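Local coordinates for peptidoglycan-recognition protein LC (Drosophila melanogaster, PDB 1Z6I), which acts as a membrane receptor that senses lipopolysaccharide and peptidoglycan of Gram-negative bacteria and activates the imd/Relish pathway of insect innate immunity, at residues A[9-14]-A[50-55]; A[16-21]-A[82-87]; A[60-65]-A[77-82]; A[67-72]-A[100-105]. All blocks are in the same frame, centred on the assembly; numbering follows the deposited sequence.

Overall arrangement
The chain is the amidase-like recognition domain of the receptor, predicted to be extracellular. Contact 3 is the hub: its centre lies about 7 Å from that of contact 2, 9 Å from contact 1 and 13 Å from contact 4. It is tied to contact 1 through Asp54 and Lys60 and through Gln14 and Cys61, to contact 2 through Ala64 and Ala86, and to contact 4 by packing of Tyr65 on Ala101 and Trp81 on Phe67. Contacts 1 and 2 fasten successive parts of the 9-21 loop, while contact 4 lies within the central sheet, about 19 Å from contact 2 between centres. Sulfates, probably from the crystallisation liquor, sit at contacts 3 and 4.

Contact 1. Residues A[9-14]-A[50-55]; sequences LAQPPQ and LQTYDI
Gln51 reaches out from helix 40-56 and closes its carboxamide on the backbone of one residue, Gln11. The amide N of Gln11 donates to OE1 of Gln51 at 2.9 Å, and NE2 of Gln51 gives a bond of 2.8 Å back to the carbonyl O of Gln11. The pairing is skewed: the second bond is bent to 137° at the hydrogen, and its acceptor lies 23° out of the Gln51 amide plane. The reach comes from a fully stretched chain, with CG of Gln51 anti to the backbone N (chi1 -172°). The side chain of Gln11 lies against the same amide, its CB 3.5 Å from OE1 of Gln51, and CB of Ala10 comes to 4.0 Å from NE2 of Gln51.

One helical turn on, CG2 of Ile55 makes an apolar contact with CG of Gln14 at 3.7 Å, the two side chains running at about a right angle. The CD1 methyl of Ile55 sits beside the amide oxygen OE1 of Gln11, 3.9 Å away.

Behind this shell, OD1 of Asp62 takes a second hydrogen bond from NE2 of Gln51, which, with the Gln11 N-H on OE1, supports the modelled orientation of the carboxamide. A leucine in place of Gln51 would probably leave both the N-H and the carbonyl of Gln11 without their mates and deprive Asp62 of a donor. The contact straps the loop between strands 2-3 and 24-31 onto the last turns of helix 40-56, consistent with the N-terminal segment that peptidoglycan-recognition proteins carry beside their amidase-like core.

Contact 2. Residues A[16-21]-A[82-87]; sequences EIPDLE and NKMGAH
The backbones of Asp19 and Lys83 come together as a single bridge, bonded through the residues that flank them. The amide of Met84 donates to the carbonyl O of Pro18 at 3.0 Å, and the amide of Leu20 to the O of Asn82 at 3.1 Å, the pattern of a non-hydrogen-bonded antiparallel pair, here a lone bridge between two loops. Both are fairly straight at the hydrogen, though N of Leu20 sits well above the carbonyl plane of Asn82, 52° out of it. That same oxygen also receives a CA-H contact from Asp19.

Lys83 starts away from the loop but bends at chi2 and chi3 (-51° and -149°), bringing its ammonium round to two acceptors. NZ of Lys83 bonds the carbonyl O of Ile17 almost head-on; the modelled 2.5 Å is shorter than usual and should not be pressed. It also forms a salt bridge of 3.1 Å with OD2 of Asp19, met from above the carboxylate plane.

Some of the other acceptors have partners outside the two segments: O of Lys83 takes a weak bond from Asn66, and OD1 of Asn82 one from Lys131. Carbon fills in beside them, with CG of Pro18 on CB of Met84 at 4.1 Å and CD2 of Leu20 4.4 Å from CG of Met84. The ammonium of Lys83 joins a main-chain carbonyl to an exposed carboxylate, so charge adds to the main-chain bonds that hold loop 16-21.

Contact 3. Residues A[60-65]-A[77-82]; sequences KCDIAY and VGRGWN. With SO4 (sulfate ion), chain C.
Arg79 runs as a straight arm along residues 60-65, meeting their carbonyls in turn. At its root the backbone N of Arg79 bonds the O of Tyr65 at 2.8 Å, in the carbonyl plane and nearly straight (172°). CB of Arg79 lies 3.7 Å from that same O of Tyr65, and CG rests between it and the O of Ile63. The chain stays extended to NE (chi2 -172°, chi3 -166°), which delivers the guanidinium edge-on to the next acceptors. NE of Arg79 bonds the O of Ile63 at 2.8 Å, close to the guanidinium plane, while the O of Ala64 looks onto one face of the group. NH2 of Arg79 splits its two hydrogens between the O of Asp62, at 3.0 Å and from above that carbonyl plane, and sulfate O3 at 2.8 Å. NH1 of Arg79 reaches sulfate O1 at 3.0 Å and gives its other hydrogen to the O of Met84, so all five N-H groups are used and the guanidinium is fixed in rotation.

The sulfate, probably from the crystallisation liquor, is also held at O3 by the N of Cys61, 2.9 Å away, and CB of Lys60 comes close to that oxygen.

CA of Gly78 packs against CG2 of Ile63 at 3.6 Å; a CB on the glycine would collide with O of Tyr65. The buried Asp62 carboxylate makes a salt bridge with Arg5. Ile63 and Tyr65 touch helix 40-56, and Tyr65 also touches strand 98-102 at Ser99 and Ala101, while Arg79 ties the 60-65 loop to the turn leaving strand 75-77.

Contact 4. Residues A[67-72]-A[100-105]; sequences FLIGGD and FAYIGS. With SO4 (sulfate ion), chain D.
Strands 67-69 and 100-102 run parallel, pairing Phe67 with Phe100, Leu68 with Ala101 and Ile69 with Tyr102. Three main-chain hydrogen bonds, all within 15° of straight, join them: N of Ala101 to O of Phe67 at 2.9 Å, N of Ile69 to O of Ala101 at 2.9 Å, and N of Ile103 to O of Ile69 at 3.1 Å. A CA-H of Leu68 adds a second approach to O of Ala101, and a water bridges O of Ile103 to the N of Gly71, the latter weakly.

Apolar contacts cover both faces. On the side of Phe67, Ile69, Phe100 and Tyr102, the two phenylalanines lie alongside, CD2 of Phe67 4.0 Å from CE1 of Phe100. With CG of Tyr102 anti to its carbonyl carbon (chi1 -68°), the ring lies alongside Ile69, whose CB meets CE1 of Tyr102 at 4.1 Å; CD1 of Ile69 also reaches CD2 of Phe100 at 4.1 Å. Helix 113-129 closes over this face. On the other, Leu68 and Ala101 pack towards helix 40-56 and Tyr65, and CG1 of Ile103 lies 4.2 Å from CB of Leu68.

Among polar side chains, OH of Tyr102 is hydrogen-bonded to Thr119, and OG of Ser105 holds O2 of a sulfate at 2.7 Å, which Thr108 and Ile109 also bind. An alanine replacing Tyr102 would probably open a gap beside Ile69 and leave the hydroxyl of Thr119 without this partner. The three strand bonds satisfy the facing main-chain groups, O of Ile69 also takes a bond from Gln115, and carbon packs both faces.

Contact 1. Residues A[9-14]-A[50-55]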
loop_
_atom_site.group_PDB
_atom_site.type_symbol
_atom_site.label_atom_id
_atom_site.label_comp_id
_atom_site.label_asym_id
_atom_site.label_seq_id
_atom_site.Cartn_x
_atom_site.Cartn_y
_atom_site.Cartn_z
ATOM N N LEU A 9 -2.394 -6.624 15.715
ATOM C CA LEU A 9 -2.603 -8.073 15.880
ATOM C C LEU A 9 -2.754 -8.822 14.567
ATOM O O LEU A 9 -3.772 -9.457 14.288
ATOM C CB LEU A 9 -3.769 -8.394 16.836
ATOM C CG LEU A 9 -3.407 -8.432 18.328
ATOM C CD1 LEU A 9 -4.509 -9.109 19.109
ATOM C CD2 LEU A 9 -2.062 -9.126 18.625
ATOM N N ALA A 10 -1.681 -8.756 13.793
ATOM C CA ALA A 10 -1.552 -9.445 12.532
ATOM C C ALA A 10 -1.365 -10.933 12.763
ATOM O O ALA A 10 -0.664 -11.351 13.683
ATOM C CB ALA A 10 -0.359 -8.899 11.778
ATOM N N GLN A 11 -2.002 -11.731 11.922
ATOM C CA GLN A 11 -1.672 -13.137 11.845
ATOM C C GLN A 11 -0.285 -13.253 11.237
ATOM O O GLN A 11 0.136 -12.391 10.446
ATOM C CB GLN A 11 -2.664 -13.876 10.961
ATOM C CG GLN A 11 -4.065 -13.885 11.495
ATOM C CD GLN A 11 -4.948 -14.759 10.665
ATOM O OE1 GLN A 11 -5.187 -14.467 9.490
ATOM N NE2 GLN A 11 -5.417 -15.858 11.251
ATOM N N PRO A 12 0.433 -14.313 11.588
ATOM C CA PRO A 12 1.727 -14.560 10.955
ATOM C C PRO A 12 1.479 -14.961 9.511
ATOM O O PRO A 12 0.410 -15.511 9.212
ATOM C CB PRO A 12 2.295 -15.728 11.760
ATOM C CG PRO A 12 1.088 -16.426 12.304
ATOM C CD PRO A 12 0.078 -15.362 12.566
ATOM N N PRO A 13 2.422 -14.680 8.620
ATOM C CA PRO A 13 2.313 -15.178 7.248
ATOM C C PRO A 13 2.200 -16.706 7.223
ATOM O O PRO A 13 2.889 -17.398 7.974
ATOM C CB PRO A 13 3.611 -14.692 6.582
ATOM C CG PRO A 13 4.482 -14.198 7.650
ATOM C CD PRO A 13 3.640 -13.875 8.826
ATOM N N GLN A 14 1.326 -17.217 6.367
ATOM C CA GLN A 14 1.106 -18.656 6.244
ATOM C C GLN A 14 2.332 -19.397 5.723
ATOM O O GLN A 14 2.475 -20.588 5.954
ATOM C CB GLN A 14 -0.110 -18.932 5.358
ATOM C CG GLN A 14 -1.414 -18.322 5.903
ATOM C CD GLN A 14 -1.669 -18.673 7.378
ATOM O OE1 GLN A 14 -1.899 -19.845 7.697
ATOM N NE2 GLN A 14 -1.605 -17.669 8.272
ATOM N N LEU A 50 -8.520 -7.374 5.690
ATOM C CA LEU A 50 -7.826 -7.470 4.411
ATOM C C LEU A 50 -6.779 -8.563 4.448
ATOM O O LEU A 50 -6.639 -9.313 3.495
ATOM C CB LEU A 50 -7.179 -6.134 4.053
ATOM C CG LEU A 50 -8.180 -5.026 3.735
ATOM C CD1 LEU A 50 -7.529 -3.664 3.927
ATOM C CD2 LEU A 50 -8.749 -5.168 2.314
ATOM N N GLN A 51 -6.050 -8.670 5.551
ATOM C CA GLN A 51 -5.164 -9.811 5.731
ATOM C C GLN A 51 -5.944 -11.115 5.592
ATOM O O GLN A 51 -5.561 -11.991 4.826
ATOM C CB GLN A 51 -4.477 -9.781 7.080
ATOM C CG GLN A 51 -3.408 -10.857 7.197
ATOM C CD GLN A 51 -2.786 -10.916 8.558
ATOM O OE1 GLN A 51 -3.478 -10.769 9.567
ATOM N NE2 GLN A 51 -1.472 -11.110 8.604
ATOM N N THR A 52 -7.046 -11.230 6.320
ATOM C CA THR A 52 -7.861 -12.437 6.299
ATOM C C THR A 52 -8.369 -12.717 4.881
ATOM O O THR A 52 -8.269 -13.840 4.396
ATOM C CB THR A 52 -9.023 -12.315 7.308
ATOM O OG1 THR A 52 -8.511 -12.457 8.642
ATOM C CG2 THR A 52 -10.016 -13.465 7.162
ATOM N N TYR A 53 -8.880 -11.680 4.221
ATOM C CA TYR A 53 -9.310 -11.781 2.836
ATOM C C TYR A 53 -8.153 -12.255 1.949
ATOM O O TYR A 53 -8.264 -13.274 1.282
ATOM C CB TYR A 53 -9.867 -10.440 2.348
ATOM C CG TYR A 53 -10.326 -10.462 0.909
ATOM C CD1 TYR A 53 -11.569 -10.978 0.561
ATOM C CD2 TYR A 53 -9.511 -9.965 -0.118
ATOM C CE1 TYR A 53 -11.993 -11.005 -0.777
ATOM C CE2 TYR A 53 -9.927 -9.998 -1.454
ATOM C CZ TYR A 53 -11.168 -10.512 -1.771
ATOM O OH TYR A 53 -11.587 -10.533 -3.079
ATOM N N ASP A 54 -7.027 -11.550 1.997
ATOM C CA ASP A 54 -5.887 -11.862 1.134
ATOM C C ASP A 54 -5.422 -13.316 1.273
ATOM O O ASP A 54 -5.060 -13.940 0.282
ATOM C CB ASP A 54 -4.725 -10.882 1.375
ATOM C CG ASP A 54 -5.031 -9.465 0.865
ATOM O OD1 ASP A 54 -6.089 -9.255 0.237
ATOM O OD2 ASP A 54 -4.278 -8.493 1.047
ATOM N N ILE A 55 -5.476 -13.855 2.492
ATOM C CA ILE A 55 -5.084 -15.241 2.777
ATOM C C ILE A 55 -6.173 -16.248 2.365
ATOM O O ILE A 55 -5.909 -17.189 1.624
ATOM C CB ILE A 55 -4.764 -15.393 4.291
ATOM C CG1 ILE A 55 -3.497 -14.611 4.659
ATOM C CG2 ILE A 55 -4.611 -16.869 4.685
ATOM C CD1 ILE A 55 -3.151 -14.671 6.149
#

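Contact 2. Residues A[16-21]-A[82-87]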
loop_
_atom_site.group_PDB
_atom_site.type_symbol
_atom_site.label_atom_id
_atom_site.label_comp_id
_atom_site.label_asym_id
_atom_site.label_seq_id
_atom_site.Cartn_x
_atom_site.Cartn_y
_atom_site.Cartn_z
ATOM N N GLU A 16 6.822 -18.441 4.614
ATOM C CA GLU A 16 7.882 -17.450 4.506
ATOM C C GLU A 16 7.727 -16.592 3.227
ATOM O O GLU A 16 7.199 -17.044 2.195
ATOM C CB GLU A 16 9.251 -18.138 4.556
ATOM C CG GLU A 16 9.573 -18.756 5.920
ATOM C CD GLU A 16 10.747 -18.093 6.621
ATOM O OE1 GLU A 16 10.994 -16.886 6.386
ATOM O OE2 GLU A 16 11.429 -18.786 7.412
ATOM N N ILE A 17 8.174 -15.344 3.323
ATOM C CA ILE A 17 8.039 -14.382 2.240
ATOM C C ILE A 17 9.420 -13.878 1.832
ATOM O O ILE A 17 10.231 -13.542 2.690
ATOM C CB ILE A 17 7.110 -13.229 2.690
ATOM C CG1 ILE A 17 5.696 -13.783 2.890
ATOM C CG2 ILE A 17 7.136 -12.031 1.681
ATOM C CD1 ILE A 17 4.674 -12.754 3.202
ATOM N N PRO A 18 9.694 -13.820 0.531
ATOM C CA PRO A 18 11.010 -13.383 0.059
ATOM C C PRO A 18 11.314 -11.926 0.414
ATOM O O PRO A 18 10.397 -11.105 0.583
ATOM C CB PRO A 18 10.928 -13.576 -1.460
ATOM C CG PRO A 18 9.475 -13.573 -1.786
ATOM C CD PRO A 18 8.788 -14.149 -0.587
ATOM N N ASP A 19 12.605 -11.625 0.552
ATOM C CA ASP A 19 13.046 -10.267 0.804
ATOM C C ASP A 19 12.993 -9.481 -0.511
ATOM O O ASP A 19 12.966 -10.056 -1.596
ATOM C CB ASP A 19 14.467 -10.232 1.409
ATOM C CG ASP A 19 14.486 -10.512 2.918
ATOM O OD1 ASP A 19 15.578 -10.793 3.454
ATOM O OD2 ASP A 19 13.481 -10.469 3.659
ATOM N N LEU A 20 12.969 -8.161 -0.368
ATOM C CA LEU A 20 12.939 -7.216 -1.465
ATOM C C LEU A 20 14.342 -6.693 -1.708
ATOM O O LEU A 20 15.043 -6.351 -0.747
ATOM C CB LEU A 20 12.066 -6.023 -1.067
ATOM C CG LEU A 20 10.932 -5.558 -1.962
ATOM C CD1 LEU A 20 10.538 -4.148 -1.508
ATOM C CD2 LEU A 20 11.296 -5.620 -3.447
ATOM N N GLU A 21 14.746 -6.619 -2.977
ATOM C CA GLU A 21 15.953 -5.891 -3.348
ATOM C C GLU A 21 15.742 -4.412 -3.064
ATOM O O GLU A 21 14.822 -3.816 -3.604
ATOM C CB GLU A 21 16.287 -6.100 -4.830
ATOM C CG GLU A 21 17.150 -5.007 -5.468
ATOM C CD GLU A 21 16.378 -4.189 -6.491
ATOM O OE1 GLU A 21 15.430 -3.433 -6.118
ATOM O OE2 GLU A 21 16.714 -4.312 -7.691
ATOM N N ASN A 82 10.975 -4.309 3.774
ATOM C CA ASN A 82 12.023 -5.242 3.420
ATOM C C ASN A 82 11.522 -6.570 2.885
ATOM O O ASN A 82 12.331 -7.422 2.528
ATOM C CB ASN A 82 12.897 -5.481 4.656
ATOM C CG ASN A 82 13.414 -4.180 5.268
ATOM O OD1 ASN A 82 13.831 -3.267 4.555
ATOM N ND2 ASN A 82 13.372 -4.086 6.595
ATOM N N LYS A 83 10.201 -6.762 2.839
ATOM C CA LYS A 83 9.615 -7.974 2.269
ATOM C C LYS A 83 8.940 -7.646 0.943
ATOM O O LYS A 83 8.569 -6.501 0.688
ATOM C CB LYS A 83 8.603 -8.592 3.240
ATOM C CG LYS A 83 9.209 -9.237 4.495
ATOM C CD LYS A 83 10.343 -10.219 4.172
ATOM C CE LYS A 83 10.432 -11.358 5.168
ATOM N NZ LYS A 83 11.316 -12.463 4.689
ATOM N N MET A 84 8.783 -8.662 0.099
ATOM C CA MET A 84 8.190 -8.500 -1.221
ATOM C C MET A 84 6.666 -8.517 -1.136
ATOM O O MET A 84 6.091 -9.464 -0.626
ATOM C CB MET A 84 8.677 -9.606 -2.161
ATOM C CG MET A 84 8.665 -9.196 -3.622
ATOM S SD MET A 84 8.789 -10.539 -4.776
ATOM C CE MET A 84 10.563 -10.834 -4.819
ATOM N N GLY A 85 6.013 -7.459 -1.623
ATOM C CA GLY A 85 4.561 -7.425 -1.731
ATOM C C GLY A 85 4.050 -8.358 -2.820
ATOM O O GLY A 85 4.837 -8.861 -3.626
ATOM N N ALA A 86 2.744 -8.616 -2.820
ATOM C CA ALA A 86 2.093 -9.373 -3.887
ATOM C C ALA A 86 1.033 -8.528 -4.592
ATOM O O ALA A 86 0.162 -9.059 -5.262
ATOM C CB ALA A 86 1.469 -10.623 -3.335
ATOM N N HIS A 87 1.145 -7.211 -4.451
ATOM C CA HIS A 87 0.184 -6.252 -4.993
ATOM C C HIS A 87 -0.161 -6.419 -6.477
ATOM O O HIS A 87 -1.324 -6.346 -6.835
ATOM C CB HIS A 87 0.645 -4.812 -4.705
ATOM C CG HIS A 87 2.115 -4.588 -4.888
ATOM N ND1 HIS A 87 3.058 -5.065 -4.006
ATOM C CD2 HIS A 87 2.800 -3.912 -5.840
ATOM C CE1 HIS A 87 4.260 -4.707 -4.416
ATOM N NE2 HIS A 87 4.132 -4.006 -5.529
#

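Contact 3. Residues A[60-65]-A[77-82]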
loop_
_atom_site.group_PDB
_atom_site.type_symbol
_atom_site.label_atom_id
_atom_site.label_comp_id
_atom_site.label_asym_id
_atom_site.label_seq_id
_atom_site.Cartn_x
_atom_site.Cartn_y
_atom_site.Cartn_z
ATOM N N LYS A 60 -3.159 -15.662 -0.896
ATOM C CA LYS A 60 -1.805 -15.189 -0.712
ATOM C C LYS A 60 -1.304 -15.744 0.619
ATOM O O LYS A 60 -2.077 -16.242 1.442
ATOM C CB LYS A 60 -1.773 -13.661 -0.692
ATOM C CG LYS A 60 -2.525 -12.969 -1.828
ATOM C CD LYS A 60 -1.688 -12.885 -3.095
ATOM C CE LYS A 60 -2.437 -12.210 -4.247
ATOM N NZ LYS A 60 -3.299 -11.078 -3.786
ATOM N N CYS A 61 -0.004 -15.660 0.828
ATOM C CA CYS A 61 0.582 -16.076 2.086
ATOM C C CYS A 61 0.386 -15.046 3.197
ATOM O O CYS A 61 0.530 -15.369 4.366
ATOM C CB CYS A 61 2.058 -16.375 1.870
ATOM S SG CYS A 61 2.218 -17.852 0.844
ATOM N N ASP A 62 0.062 -13.811 2.823
ATOM C CA ASP A 62 -0.072 -12.703 3.768
ATOM C C ASP A 62 -0.779 -11.521 3.097
ATOM O O ASP A 62 -0.992 -11.514 1.876
ATOM C CB ASP A 62 1.328 -12.270 4.236
ATOM C CG ASP A 62 1.324 -11.523 5.571
ATOM O OD1 ASP A 62 0.261 -11.436 6.241
ATOM O OD2 ASP A 62 2.368 -10.997 6.029
ATOM N N ILE A 63 -1.158 -10.534 3.898
ATOM C CA ILE A 63 -1.709 -9.290 3.379
ATOM C C ILE A 63 -0.803 -8.839 2.242
ATOM O O ILE A 63 0.406 -8.859 2.383
ATOM C CB ILE A 63 -1.825 -8.234 4.518
ATOM C CG1 ILE A 63 -2.656 -7.030 4.072
ATOM C CG2 ILE A 63 -0.474 -7.774 5.009
ATOM C CD1 ILE A 63 -3.149 -6.193 5.240
ATOM N N ALA A 64 -1.384 -8.460 1.109
ATOM C CA ALA A 64 -0.624 -8.268 -0.126
ATOM C C ALA A 64 0.370 -7.101 -0.110
ATOM O O ALA A 64 1.349 -7.115 -0.859
ATOM C CB ALA A 64 -1.569 -8.099 -1.283
ATOM N N TYR A 65 0.132 -6.123 0.761
ATOM C CA TYR A 65 0.737 -4.806 0.627
ATOM C C TYR A 65 1.877 -4.578 1.591
ATOM O O TYR A 65 1.908 -5.139 2.684
ATOM C CB TYR A 65 -0.317 -3.726 0.867
ATOM C CG TYR A 65 -1.656 -4.014 0.223
ATOM C CD1 TYR A 65 -1.821 -3.905 -1.153
ATOM C CD2 TYR A 65 -2.754 -4.393 0.989
ATOM C CE1 TYR A 65 -3.046 -4.159 -1.748
ATOM C CE2 TYR A 65 -3.980 -4.641 0.402
ATOM C CZ TYR A 65 -4.117 -4.528 -0.967
ATOM O OH TYR A 65 -5.325 -4.780 -1.564
ATOM N N VAL A 77 1.417 -1.129 8.826
ATOM C CA VAL A 77 2.427 -2.019 8.260
ATOM C C VAL A 77 1.828 -3.374 7.900
ATOM O O VAL A 77 1.371 -4.108 8.775
ATOM C CB VAL A 77 3.581 -2.230 9.250
ATOM C CG1 VAL A 77 4.640 -3.186 8.685
ATOM C CG2 VAL A 77 4.213 -0.882 9.618
ATOM N N GLY A 78 1.816 -3.682 6.605
ATOM C CA GLY A 78 1.568 -5.037 6.132
ATOM C C GLY A 78 2.887 -5.775 6.094
ATOM O O GLY A 78 3.431 -6.094 7.126
ATOM N N ARG A 79 3.438 -6.000 4.906
ATOM C CA ARG A 79 4.714 -6.707 4.786
ATOM C C ARG A 79 5.923 -5.853 5.132
ATOM O O ARG A 79 6.950 -6.389 5.506
ATOM C CB ARG A 79 4.871 -7.293 3.393
ATOM C CG ARG A 79 3.809 -8.320 3.073
ATOM C CD ARG A 79 4.026 -9.062 1.775
ATOM N NE ARG A 79 2.816 -9.783 1.396
ATOM C CZ ARG A 79 2.765 -10.786 0.533
ATOM N NH1 ARG A 79 3.856 -11.232 -0.080
ATOM N NH2 ARG A 79 1.600 -11.363 0.292
ATOM N N GLY A 80 5.808 -4.534 5.013
ATOM C CA GLY A 80 6.857 -3.627 5.450
ATOM C C GLY A 80 7.858 -3.308 4.356
ATOM O O GLY A 80 7.647 -3.639 3.183
ATOM N N TRP A 81 8.953 -2.664 4.764
ATOM C CA TRP A 81 9.967 -2.131 3.854
ATOM C C TRP A 81 10.730 -3.202 3.089
ATOM O O TRP A 81 11.091 -3.014 1.927
ATOM C CB TRP A 81 11.019 -1.342 4.636
ATOM C CG TRP A 81 10.556 -0.066 5.198
ATOM C CD1 TRP A 81 10.577 0.297 6.512
ATOM C CD2 TRP A 81 10.028 1.051 4.481
ATOM N NE1 TRP A 81 10.082 1.569 6.658
ATOM C CE2 TRP A 81 9.735 2.055 5.425
ATOM C CE3 TRP A 81 9.776 1.312 3.133
ATOM C CZ2 TRP A 81 9.205 3.285 5.067
ATOM C CZ3 TRP A 81 9.237 2.521 2.782
ATOM C CH2 TRP A 81 8.958 3.501 3.744
ATOM N N ASN A 82 10.975 -4.309 3.774
ATOM C CA ASN A 82 12.023 -5.242 3.420
ATOM C C ASN A 82 11.522 -6.570 2.885
ATOM O O ASN A 82 12.331 -7.422 2.528
ATOM C CB ASN A 82 12.897 -5.481 4.656
ATOM C CG ASN A 82 13.414 -4.180 5.268
ATOM O OD1 ASN A 82 13.831 -3.267 4.555
ATOM N ND2 ASN A 82 13.372 -4.086 6.595
HETATM S S SO4 C . 2.336 -14.394 -1.912
HETATM O O1 SO4 C . 3.579 -13.635 -1.787
HETATM O O2 SO4 C . 2.604 -15.768 -1.520
HETATM O O3 SO4 C . 1.334 -13.839 -1.018
HETATM O O4 SO4 C . 1.812 -14.357 -3.283
#

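Contact 4. Residues A[67-72]-A[100-105]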
loop_
_atom_site.group_PDB
_atom_site.type_symbol
_atom_site.label_atom_id
_atom_site.label_comp_id
_atom_site.label_asym_id
_atom_site.label_seq_id
_atom_site.Cartn_x
_atom_site.Cartn_y
_atom_site.Cartn_z
ATOM N N PHE A 67 2.607 -1.422 2.798
ATOM C CA PHE A 67 2.001 -0.476 3.735
ATOM C C PHE A 67 0.539 -0.215 3.394
ATOM O O PHE A 67 0.129 -0.349 2.242
ATOM C CB PHE A 67 2.790 0.832 3.720
ATOM C CG PHE A 67 4.183 0.666 4.212
ATOM C CD1 PHE A 67 4.430 0.538 5.568
ATOM C CD2 PHE A 67 5.241 0.572 3.323
ATOM C CE1 PHE A 67 5.704 0.344 6.034
ATOM C CE2 PHE A 67 6.523 0.386 3.786
ATOM C CZ PHE A 67 6.755 0.264 5.148
ATOM N N LEU A 68 -0.236 0.151 4.409
ATOM C CA LEU A 68 -1.625 0.556 4.223
ATOM C C LEU A 68 -1.832 1.915 4.868
ATOM O O LEU A 68 -1.457 2.141 6.012
ATOM C CB LEU A 68 -2.595 -0.467 4.810
ATOM C CG LEU A 68 -2.545 -1.834 4.134
ATOM C CD1 LEU A 68 -1.563 -2.728 4.843
ATOM C CD2 LEU A 68 -3.917 -2.485 4.094
ATOM N N ILE A 69 -2.424 2.829 4.127
ATOM C CA ILE A 69 -2.643 4.158 4.635
ATOM C C ILE A 69 -4.137 4.334 4.939
ATOM O O ILE A 69 -4.989 4.189 4.069
ATOM C CB ILE A 69 -2.067 5.167 3.629
ATOM C CG1 ILE A 69 -0.626 4.729 3.282
ATOM C CG2 ILE A 69 -2.114 6.572 4.193
ATOM C CD1 ILE A 69 0.283 5.807 2.756
ATOM N N GLY A 70 -4.433 4.599 6.208
ATOM C CA GLY A 70 -5.794 4.781 6.679
ATOM C C GLY A 70 -6.246 6.225 6.566
ATOM O O GLY A 70 -5.431 7.150 6.612
ATOM N N GLY A 71 -7.559 6.405 6.454
ATOM C CA GLY A 71 -8.169 7.718 6.356
ATOM C C GLY A 71 -7.946 8.555 7.596
ATOM O O GLY A 71 -8.171 9.767 7.579
ATOM N N ASP A 72 -7.517 7.903 8.674
ATOM C CA ASP A 72 -7.100 8.584 9.892
ATOM C C ASP A 72 -5.698 9.208 9.810
ATOM O O ASP A 72 -5.199 9.738 10.798
ATOM C CB ASP A 72 -7.174 7.608 11.073
ATOM C CG ASP A 72 -6.125 6.498 11.003
ATOM O OD1 ASP A 72 -5.671 6.163 9.877
ATOM O OD2 ASP A 72 -5.712 5.901 12.030
ATOM N N PHE A 100 1.866 1.146 -1.543
ATOM C CA PHE A 100 1.077 1.914 -0.583
ATOM C C PHE A 100 -0.395 1.665 -0.926
ATOM O O PHE A 100 -0.886 2.142 -1.946
ATOM C CB PHE A 100 1.351 3.417 -0.727
ATOM C CG PHE A 100 2.732 3.880 -0.276
ATOM C CD1 PHE A 100 3.715 3.001 0.143
ATOM C CD2 PHE A 100 3.031 5.238 -0.300
ATOM C CE1 PHE A 100 4.952 3.456 0.535
ATOM C CE2 PHE A 100 4.269 5.703 0.095
ATOM C CZ PHE A 100 5.235 4.808 0.514
ATOM N N ALA A 101 -1.109 0.928 -0.087
ATOM C CA ALA A 101 -2.521 0.609 -0.366
ATOM C C ALA A 101 -3.420 1.532 0.426
ATOM O O ALA A 101 -3.233 1.690 1.611
ATOM C CB ALA A 101 -2.818 -0.831 -0.021
ATOM N N TYR A 102 -4.407 2.130 -0.219
ATOM C CA TYR A 102 -5.254 3.116 0.453
ATOM C C TYR A 102 -6.550 2.452 0.884
ATOM O O TYR A 102 -7.301 1.951 0.046
ATOM C CB TYR A 102 -5.477 4.347 -0.443
ATOM C CG TYR A 102 -4.183 5.119 -0.602
ATOM C CD1 TYR A 102 -3.929 6.268 0.150
ATOM C CD2 TYR A 102 -3.180 4.651 -1.441
ATOM C CE1 TYR A 102 -2.720 6.950 0.032
ATOM C CE2 TYR A 102 -1.973 5.320 -1.565
ATOM C CZ TYR A 102 -1.748 6.468 -0.830
ATOM O OH TYR A 102 -0.544 7.113 -0.954
ATOM N N ILE A 103 -6.776 2.437 2.200
ATOM C CA ILE A 103 -7.941 1.801 2.803
ATOM C C ILE A 103 -9.184 2.553 2.363
ATOM O O ILE A 103 -9.460 3.657 2.829
ATOM C CB ILE A 103 -7.845 1.752 4.367
ATOM C CG1 ILE A 103 -6.546 1.083 4.818
ATOM C CG2 ILE A 103 -9.039 0.972 4.960
ATOM C CD1 ILE A 103 -6.349 1.030 6.324
ATOM N N GLY A 104 -9.898 1.960 1.419
ATOM C CA GLY A 104 -11.122 2.525 0.901
ATOM C C GLY A 104 -11.327 2.207 -0.568
ATOM O O GLY A 104 -10.521 1.547 -1.204
ATOM N N SER A 105 -12.448 2.677 -1.086
ATOM C CA SER A 105 -12.771 2.611 -2.500
ATOM C C SER A 105 -12.695 4.042 -2.991
ATOM O O SER A 105 -13.293 4.930 -2.368
ATOM C CB SER A 105 -14.186 2.078 -2.682
ATOM O OG SER A 105 -14.405 1.709 -4.025
HETATM S S SO4 D . -16.291 4.938 -4.634
HETATM O O1 SO4 D . -15.185 5.882 -4.558
HETATM O O2 SO4 D . -15.805 3.674 -5.180
HETATM O O3 SO4 D . -16.811 4.766 -3.279
HETATM O O4 SO4 D . -17.347 5.442 -5.506
HETATM O O HOH W 1 -9.521 5.070 4.861
#